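Local coordinates for protein osa (Shigella flexneri, PDB 4O7K), which suppresses the oncogenicity of Agrobacterium tumefaciens, acting as a plasmid fertility inhibition factor of the ParB/Srx superfamily, at residues Trp40-Trp45 with Asp115-Leu120; Leu32-Pro37 with Val44-Val49. The protein carries 1 engineered substitution. One frame throughout, in Å; residues are numbered along the deposited sequence.

Interaction 1 (Trp40-Trp45 with Asp115-Leu120)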
# COMPACT_ATOMS: atom_id res chain seq x y z
N TRP A 40 -22.44 -4.13 -3.15
CA TRP A 40 -22.08 -4.28 -4.55
C TRP A 40 -21.73 -5.73 -4.82
O TRP A 40 -21.88 -6.59 -3.95
CB TRP A 40 -20.92 -3.33 -4.89
CG TRP A 40 -20.91 -2.13 -3.97
CD1 TRP A 40 -20.02 -1.87 -2.97
CD2 TRP A 40 -21.90 -1.09 -3.92
NE1 TRP A 40 -20.37 -0.71 -2.32
CE2 TRP A 40 -21.52 -0.21 -2.88
CE3 TRP A 40 -23.05 -0.80 -4.66
CZ2 TRP A 40 -22.26 0.94 -2.56
CZ3 TRP A 40 -23.78 0.34 -4.34
CH2 TRP A 40 -23.38 1.19 -3.30
N ASN A 41 -21.29 -6.01 -6.03
CA ASN A 41 -20.90 -7.37 -6.37
C ASN A 41 -19.40 -7.34 -6.61
O ASN A 41 -18.93 -7.50 -7.74
CB ASN A 41 -21.68 -7.86 -7.59
CG ASN A 41 -21.28 -9.26 -8.03
OD1 ASN A 41 -20.45 -9.92 -7.39
ND2 ASN A 41 -21.86 -9.72 -9.14
N GLU A 42 -18.65 -7.11 -5.54
CA GLU A 42 -17.21 -6.90 -5.66
C GLU A 42 -16.45 -7.31 -4.41
O GLU A 42 -17.04 -7.54 -3.35
CB GLU A 42 -16.92 -5.43 -5.98
CG GLU A 42 -17.39 -4.45 -4.92
CD GLU A 42 -17.28 -2.99 -5.35
OE1 GLU A 42 -17.39 -2.73 -6.57
OE2 GLU A 42 -17.08 -2.11 -4.48
N VAL A 43 -15.13 -7.41 -4.53
CA VAL A 43 -14.31 -7.69 -3.36
C VAL A 43 -14.07 -6.39 -2.62
O VAL A 43 -13.57 -5.42 -3.19
CB VAL A 43 -12.99 -8.34 -3.75
CG1 VAL A 43 -12.12 -8.56 -2.51
CG2 VAL A 43 -13.26 -9.66 -4.46
N VAL A 44 -14.45 -6.36 -1.34
CA VAL A 44 -14.26 -5.19 -0.51
C VAL A 44 -13.60 -5.58 0.80
O VAL A 44 -13.96 -6.59 1.42
CB VAL A 44 -15.60 -4.48 -0.22
CG1 VAL A 44 -15.41 -3.36 0.81
CG2 VAL A 44 -16.19 -3.92 -1.51
N TRP A 45 -12.61 -4.80 1.22
CA TRP A 45 -12.02 -4.97 2.55
C TRP A 45 -12.38 -3.83 3.48
O TRP A 45 -12.45 -2.67 3.06
CB TRP A 45 -10.50 -5.05 2.49
CG TRP A 45 -9.92 -6.17 1.73
CD1 TRP A 45 -9.52 -7.37 2.23
CD2 TRP A 45 -9.59 -6.17 0.34
NE1 TRP A 45 -8.99 -8.14 1.23
CE2 TRP A 45 -9.01 -7.43 0.06
CE3 TRP A 45 -9.75 -5.25 -0.70
CZ2 TRP A 45 -8.58 -7.78 -1.23
CZ3 TRP A 45 -9.31 -5.60 -1.97
CH2 TRP A 45 -8.74 -6.86 -2.22
N ASP A 115 -20.03 2.61 1.42
CA ASP A 115 -20.84 3.02 0.27
C ASP A 115 -19.99 3.40 -0.94
O ASP A 115 -20.48 3.39 -2.07
CB ASP A 115 -21.74 4.20 0.65
CG ASP A 115 -22.83 3.80 1.61
OD1 ASP A 115 -23.10 2.58 1.73
OD2 ASP A 115 -23.41 4.70 2.26
N SER A 116 -18.72 3.73 -0.72
CA SER A 116 -17.82 4.02 -1.83
C SER A 116 -16.39 3.67 -1.47
O SER A 116 -15.59 4.57 -1.16
CB SER A 116 -17.92 5.49 -2.24
OG SER A 116 -17.22 5.73 -3.46
N PRO A 117 -16.05 2.37 -1.47
CA PRO A 117 -14.69 1.96 -1.12
C PRO A 117 -13.67 2.50 -2.12
O PRO A 117 -13.98 2.62 -3.31
CB PRO A 117 -14.75 0.43 -1.15
CG PRO A 117 -15.96 0.10 -1.96
CD PRO A 117 -16.93 1.22 -1.75
N VAL A 118 -12.48 2.82 -1.63
CA VAL A 118 -11.40 3.31 -2.48
C VAL A 118 -10.74 2.16 -3.26
O VAL A 118 -10.31 1.18 -2.66
CB VAL A 118 -10.33 4.03 -1.63
CG1 VAL A 118 -9.17 4.52 -2.51
CG2 VAL A 118 -10.97 5.18 -0.87
N PRO A 119 -10.66 2.28 -4.59
CA PRO A 119 -9.97 1.25 -5.39
C PRO A 119 -8.50 1.11 -5.01
O PRO A 119 -7.87 2.08 -4.58
CB PRO A 119 -10.13 1.76 -6.83
CG PRO A 119 -11.37 2.62 -6.78
CD PRO A 119 -11.31 3.30 -5.44
N LEU A 120 -7.97 -0.10 -5.15
CA LEU A 120 -6.58 -0.38 -4.81
C LEU A 120 -5.60 0.37 -5.71
O LEU A 120 -5.91 0.68 -6.85
CB LEU A 120 -6.30 -1.88 -4.92
CG LEU A 120 -7.14 -2.78 -4.01
CD1 LEU A 120 -6.68 -4.22 -4.18
CD2 LEU A 120 -7.01 -2.30 -2.58
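Trp45 meets Leu120 because each sends its CG away from its own carbonyl carbon, to the side of the backbone N (chi1 -62° and -60°). The indole and the isobutyl group then cross at about a right angle, and methyl CD1 of Leu120 lies 3.7 Å from Trp45 CZ3, with CH2 of the same ring close behind. A branched aliphatic end suits this place, since CD2 of Leu120 also approaches CZ3. Trp45 NE1 is hydrogen-bonded to the Tyr70 hydroxyl, which helps fix the rotation of the ring.

In the middle stands Pro117, a compact, buried ring that Trp40, Glu42 and Val44 all touch. Its CG meets Val44 CG2 at 4.1 Å. The side chains of Glu42 and Pro117 point at each other from opposite directions, Glu42 OE2 reaching to 3.5 Å from Pro117 CG, a contact van der Waals in kind. Glu42 gets there on a chain that leaves between the backbone N and the carbonyl carbon (chi1 61°) and then runs extended.

At the exposed end, Trp40 brings CZ2 obliquely to the carbonyl of Asp115, 3.1 Å from Asp115 O, a close approach without a polar hydrogen. The bond from Trp40 NE1 to Ile114 O holds the indole beside the chain at Asp115 and Pro117, with NE1 4.0 Å from Pro117 CD. Thr58 of strand 55-58 touches Glu42, Val44 and Pro117. The arrangement is packing across strand 55-58 in a mixed beta-sheet, between strand 44-47 with its preceding loop and the start of strand 118-128 with the loop before that.

Interaction 2 (Leu32-Pro37 with Val44-Val49)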
# COMPACT_ATOMS: atom_id res chain seq x y z
N LEU A 32 -4.89 -7.29 10.07
CA LEU A 32 -5.18 -7.60 8.67
C LEU A 32 -6.43 -6.90 8.15
O LEU A 32 -7.40 -6.69 8.89
CB LEU A 32 -5.37 -9.12 8.50
CG LEU A 32 -4.17 -10.07 8.43
CD1 LEU A 32 -3.32 -10.02 9.67
CD2 LEU A 32 -4.61 -11.51 8.16
N PRO A 33 -6.44 -6.56 6.85
CA PRO A 33 -7.70 -6.14 6.25
C PRO A 33 -8.71 -7.29 6.33
O PRO A 33 -8.32 -8.45 6.29
CB PRO A 33 -7.33 -5.80 4.80
CG PRO A 33 -5.99 -6.42 4.56
CD PRO A 33 -5.31 -6.49 5.91
N GLN A 34 -9.99 -6.96 6.47
CA GLN A 34 -11.03 -7.98 6.59
C GLN A 34 -11.92 -7.96 5.36
O GLN A 34 -12.53 -6.93 5.04
CB GLN A 34 -11.86 -7.77 7.85
CG GLN A 34 -11.05 -7.74 9.13
CD GLN A 34 -11.89 -7.28 10.32
OE1 GLN A 34 -12.90 -6.60 10.16
NE2 GLN A 34 -11.47 -7.66 11.52
N ILE A 35 -11.99 -9.09 4.66
CA ILE A 35 -12.91 -9.20 3.54
C ILE A 35 -14.33 -9.16 4.09
O ILE A 35 -14.66 -9.90 5.00
CB ILE A 35 -12.69 -10.48 2.74
CG1 ILE A 35 -11.38 -10.37 1.95
CG2 ILE A 35 -13.86 -10.70 1.80
CD1 ILE A 35 -11.03 -11.60 1.19
N VAL A 36 -15.16 -8.27 3.55
CA VAL A 36 -16.52 -8.12 4.08
C VAL A 36 -17.59 -8.21 3.02
O VAL A 36 -17.35 -7.88 1.86
CB VAL A 36 -16.70 -6.76 4.82
CG1 VAL A 36 -15.97 -6.77 6.16
CG2 VAL A 36 -16.27 -5.59 3.94
N PRO A 37 -18.78 -8.69 3.41
CA PRO A 37 -19.96 -8.56 2.57
C PRO A 37 -20.25 -7.08 2.27
O PRO A 37 -20.01 -6.22 3.13
CB PRO A 37 -21.09 -9.17 3.42
CG PRO A 37 -20.40 -10.04 4.41
CD PRO A 37 -19.07 -9.38 4.68
N VAL A 44 -14.45 -6.36 -1.34
CA VAL A 44 -14.26 -5.19 -0.51
C VAL A 44 -13.60 -5.58 0.80
O VAL A 44 -13.96 -6.59 1.42
CB VAL A 44 -15.60 -4.48 -0.22
CG1 VAL A 44 -15.41 -3.36 0.81
CG2 VAL A 44 -16.19 -3.92 -1.51
N TRP A 45 -12.61 -4.80 1.22
CA TRP A 45 -12.02 -4.97 2.55
C TRP A 45 -12.38 -3.83 3.48
O TRP A 45 -12.45 -2.67 3.06
CB TRP A 45 -10.50 -5.05 2.49
CG TRP A 45 -9.92 -6.17 1.73
CD1 TRP A 45 -9.52 -7.37 2.23
CD2 TRP A 45 -9.59 -6.17 0.34
NE1 TRP A 45 -8.99 -8.14 1.23
CE2 TRP A 45 -9.01 -7.43 0.06
CE3 TRP A 45 -9.75 -5.25 -0.70
CZ2 TRP A 45 -8.58 -7.78 -1.23
CZ3 TRP A 45 -9.31 -5.60 -1.97
CH2 TRP A 45 -8.74 -6.86 -2.22
N ARG A 46 -12.59 -4.18 4.74
CA ARG A 46 -12.58 -3.22 5.82
C ARG A 46 -11.14 -3.11 6.31
O ARG A 46 -10.48 -4.13 6.54
CB ARG A 46 -13.51 -3.67 6.96
CG ARG A 46 -13.39 -2.81 8.22
CD ARG A 46 -14.15 -3.39 9.43
NE ARG A 46 -13.82 -2.60 10.62
CZ ARG A 46 -13.00 -2.98 11.59
NH1 ARG A 46 -12.42 -4.18 11.57
NH2 ARG A 46 -12.75 -2.15 12.59
N LEU A 47 -10.65 -1.89 6.46
CA LEU A 47 -9.29 -1.69 6.97
C LEU A 47 -9.36 -0.92 8.28
O LEU A 47 -9.85 0.21 8.31
CB LEU A 47 -8.41 -0.95 5.95
CG LEU A 47 -8.01 -1.68 4.67
CD1 LEU A 47 -9.18 -1.69 3.71
CD2 LEU A 47 -6.84 -0.98 4.01
N PRO A 48 -8.88 -1.53 9.38
CA PRO A 48 -8.80 -0.81 10.65
C PRO A 48 -7.83 0.36 10.51
O PRO A 48 -6.78 0.18 9.89
CB PRO A 48 -8.26 -1.85 11.63
CG PRO A 48 -8.38 -3.19 10.92
CD PRO A 48 -8.31 -2.89 9.46
N VAL A 49 -8.19 1.52 11.06
CA VAL A 49 -7.31 2.69 11.05
C VAL A 49 -7.19 3.21 12.47
O VAL A 49 -8.19 3.66 13.03
CB VAL A 49 -7.86 3.81 10.16
CG1 VAL A 49 -6.81 4.90 10.02
CG2 VAL A 49 -8.27 3.28 8.80
O HOH W 1 -15.92 -8.73 -0.55
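Backbone hydrogen bonds join Gln34 and Arg46 into an antiparallel hydrogen-bonded pair: Gln34 N gives to Arg46 O at 2.9 Å, and Arg46 N returns a bond to Gln34 O. Val36 N donates to Val44 O at 3.0 Å. Just beyond, a water accepts from Val44 N and donates to Val36 O, extending the ladder where the strands part.

The polar side chains of this pair run side by side. Arg46, extended from CG to NE, brings NH1 to 2.8 Å from Gln34 OE1; the oxygen lies near the guanidinium plane, but NH1 stands above the amide plane, 57° out of it. The long guanidinium side chain can offer NH1 to Gln34 and NE to Asp54, the latter in a salt bridge.

Among the apolar contacts, Ile35 and Trp45 form the non-hydrogen-bonded pair, Ile35 CG1 lying 3.5 Å from Trp45 CD1. Pro33 sits beside the indole, its CB 3.7 Å from Trp45 CD1. Beta-branched Val36 uses both methyls: CG2 meets Val44 CG1 at 3.9 Å, and CG1 meets Arg46 CB.

The hairpin's inner strand pairs onward with strand 55-58, while Leu182 of helix 179-189 packs against Ile35 and Trp45, and strand 153-158 meets Pro33, Trp45 and Leu47.

After helix 4-24 the chain enters strand 34-35, and interaction 2 closes a short loop, the six residues between its segments, as the chain turns back into strand 44-47 to make a hairpin. Interaction 1 starts inside that loop, at Trp40, and closes a far longer one of 69 residues, which carries strands 55-58 and 67-72 and helices 73-81 and 103-112 before the chain returns at Asp115. The two loops therefore overlap without nesting. Val44 and Trp45 belong to both contacts, whose centres lie 10 Å apart. Through strand 44-47, interaction 2 ties in the outermost strand 34-35, and interaction 1 reaches past strand 55-58 to the start of strand 118-128 in the same mixed sheet.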